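Local coordinates for protein transcriptional regulator I2 (Pseudomonas fluorescens A506, PDB 4MO7) that acts as a superantigen associated with Crohn's disease and, as a TetR-family protein, probably also binds DNA as a transcriptional regulator, at residues A[69-72]-A[73-77]. Numbering follows the deposited sequence.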
ATOM      1  N   HIS A  69      22.760  29.072  -5.875  1.00 53.12           N
ATOM      2  CA  HIS A  69      22.466  27.931  -6.760  1.00 34.97           C
ATOM      3  C   HIS A  69      20.998  27.473  -6.841  1.00 28.57           C
ATOM      4  O   HIS A  69      20.548  26.910  -7.856  1.00 36.69           O
ATOM      5  CB  HIS A  69      23.295  26.732  -6.306  1.00 44.50           C
ATOM      6  CG  HIS A  69      24.571  26.599  -7.055  1.00 51.95           C
ATOM      7  ND1 HIS A  69      24.614  26.140  -8.354  1.00 45.06           N
ATOM      8  CD2 HIS A  69      25.837  26.933  -6.725  1.00 43.22           C
ATOM      9  CE1 HIS A  69      25.857  26.168  -8.786  1.00 56.80           C
ATOM     10  NE2 HIS A  69      26.621  26.640  -7.817  1.00 64.19           N
ATOM     11  N   PHE A  70      20.269  27.726  -5.758  1.00 28.46           N
ATOM     12  CA  PHE A  70      18.880  27.373  -5.688  1.00 24.89           C
ATOM     13  C   PHE A  70      18.186  28.624  -5.195  1.00 22.87           C
ATOM     14  O   PHE A  70      18.794  29.428  -4.475  1.00 29.96           O
ATOM     15  CB  PHE A  70      18.711  26.231  -4.682  1.00 34.18           C
ATOM     16  CG  PHE A  70      19.424  24.981  -5.090  1.00 24.05           C
ATOM     17  CD1 PHE A  70      18.826  24.111  -5.942  1.00 24.37           C
ATOM     18  CD2 PHE A  70      20.717  24.738  -4.663  1.00 32.55           C
ATOM     19  CE1 PHE A  70      19.471  22.969  -6.350  1.00 32.77           C
ATOM     20  CE2 PHE A  70      21.372  23.590  -5.031  1.00 28.07           C
ATOM     21  CZ  PHE A  70      20.761  22.719  -5.902  1.00 19.84           C
ATOM     22  N   LYS A  71      16.920  28.805  -5.565  1.00 24.12           N
ATOM     23  CA  LYS A  71      16.235  30.034  -5.170  1.00 24.50           C
ATOM     24  C   LYS A  71      15.802  29.982  -3.743  1.00 29.96           C
ATOM     25  O   LYS A  71      15.448  31.010  -3.166  1.00 25.38           O
ATOM     26  CB  LYS A  71      14.950  30.221  -5.973  1.00 25.24           C
ATOM     27  CG  LYS A  71      15.071  30.207  -7.455  1.00 45.36           C
ATOM     28  CD  LYS A  71      13.678  30.380  -8.025  1.00 50.94           C
ATOM     29  CE  LYS A  71      12.654  29.629  -7.185  1.00 51.18           C
ATOM     30  NZ  LYS A  71      11.277  29.949  -7.629  1.00 59.55           N
ATOM     31  N   SER A  72      15.782  28.775  -3.174  1.00 21.13           N
ATOM     32  CA  SER A  72      15.210  28.550  -1.852  1.00 19.05           C
ATOM     33  C   SER A  72      15.611  27.196  -1.310  1.00 20.47           C
ATOM     34  O   SER A  72      16.119  26.338  -2.054  1.00 20.69           O
ATOM     35  CB  SER A  72      13.679  28.621  -1.959  1.00 21.17           C
ATOM     36  OG  SER A  72      13.193  27.536  -2.741  1.00 19.61           O
ATOM     37  N   LYS A  73      15.421  26.994  -0.016  1.00 17.87           N
ATOM     38  CA  LYS A  73      15.648  25.698   0.591  1.00 21.93           C
ATOM     39  C   LYS A  73      14.638  24.688  -0.004  1.00 22.41           C
ATOM     40  O   LYS A  73      15.000  23.546  -0.291  1.00 16.77           O
ATOM     41  CB  LYS A  73      15.486  25.803   2.113  1.00 21.34           C
ATOM     42  CG  LYS A  73      15.907  24.547   2.910  1.00 22.40           C
ATOM     43  CD  LYS A  73      15.688  24.771   4.437  1.00 23.12           C
ATOM     44  CE  LYS A  73      15.565  23.461   5.126  1.00 26.25           C
ATOM     45  NZ  LYS A  73      14.971  23.471   6.526  1.00 24.57           N
ATOM     46  N   ASP A  74      13.392  25.116  -0.188  1.00 17.10           N
ATOM     47  CA  ASP A  74      12.359  24.304  -0.862  0.61 16.58           C
ATOM     48  C   ASP A  74      12.846  23.826  -2.202  1.00 21.17           C
ATOM     49  O   ASP A  74      12.574  22.709  -2.633  1.00 16.29           O
ATOM     50  CB  ASP A  74      11.130  25.159  -1.156  0.61 18.22           C
ATOM     51  CG  ASP A  74      10.041  24.376  -1.822  0.61 21.16           C
ATOM     52  OD1 ASP A  74       9.485  23.530  -1.113  0.61 16.36           O
ATOM     53  OD2 ASP A  74       9.700  24.639  -3.017  0.61 18.95           O
ATOM     54  N   GLU A  75      13.554  24.698  -2.919  1.00 14.57           N
ATOM     55  CA  GLU A  75      14.080  24.271  -4.219  1.00 16.64           C
ATOM     56  C   GLU A  75      15.211  23.223  -4.114  1.00 15.93           C
ATOM     57  O   GLU A  75      15.341  22.402  -5.017  1.00 17.11           O
ATOM     58  CB  GLU A  75      14.532  25.443  -5.091  1.00 16.99           C
ATOM     59  CG  GLU A  75      14.834  25.054  -6.528  1.00 24.68           C
ATOM     60  CD  GLU A  75      15.094  26.251  -7.410  1.00 41.22           C
ATOM     61  OE1 GLU A  75      14.291  26.491  -8.327  1.00 39.74           O
ATOM     62  OE2 GLU A  75      16.101  26.945  -7.180  1.00 36.06           O
ATOM     63  N   ILE A  76      16.030  23.263  -3.065  1.00 13.50           N
ATOM     64  CA  ILE A  76      17.025  22.211  -2.837  1.00 14.85           C
ATOM     65  C   ILE A  76      16.301  20.873  -2.670  1.00 17.04           C
ATOM     66  O   ILE A  76      16.743  19.857  -3.231  1.00 18.83           O
ATOM     67  CB  ILE A  76      17.872  22.460  -1.586  1.00 16.35           C
ATOM     68  CG1 ILE A  76      18.617  23.791  -1.752  1.00 20.04           C
ATOM     69  CG2 ILE A  76      18.935  21.375  -1.429  1.00 18.21           C
ATOM     70  CD1 ILE A  76      19.382  24.205  -0.521  1.00 15.86           C
ATOM     71  N   LEU A  77      15.179  20.873  -1.936  1.00 13.57           N
ATOM     72  CA  LEU A  77      14.428  19.626  -1.683  1.00 11.90           C
ATOM     73  C   LEU A  77      13.853  19.108  -2.972  1.00 16.73           C
ATOM     74  O   LEU A  77      13.972  17.908  -3.274  1.00 16.15           O
ATOM     75  CB  LEU A  77      13.310  19.837  -0.660  1.00 12.78           C
ATOM     76  CG  LEU A  77      12.442  18.632  -0.259  1.00 12.54           C
ATOM     77  CD1 LEU A  77      13.255  17.540   0.362  1.00 16.43           C
ATOM     78  CD2 LEU A  77      11.283  19.122   0.674  1.00 11.95           C
TER
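An N-cap on S72 starts helix 73-97, where the side chains of S72 and E75 each take a backbone amide. S72 OG accepts from E75 N at 2.9 Å; chi1 of 66° swings OG over the start of the helix, within reach of the E75 amide. The carbonyl of S72 takes the next amide, I76 N to S72 O at 3.2 Å. E75 answers from the helix: its extended chain, CG anti to the backbone N (chi1 -169°), carries OE2 back to K71 N at 2.6 Å, a nearly straight bond that meets the carboxylate from above its plane. In a capping box this carboxylate would accept from S72 N; here it takes the amide one residue earlier, so the box is not formed. The K71 chain crosses that of E75 at about a right angle, with K71 CG 3.4 Å from E75 OE2. On the apolar side, I76 CG1 packs over one face of the F70 ring, 3.6 Å from F70 CG, a CH-pi contact. F70 also touches R31, L34 and L35 of helix 30-45, and I76 touches A38, which sets the start of helix 73-97 against helix 30-45. The arrangement is a serine N-cap opening the long helix after the helix-turn-helix in TetR-family proteins.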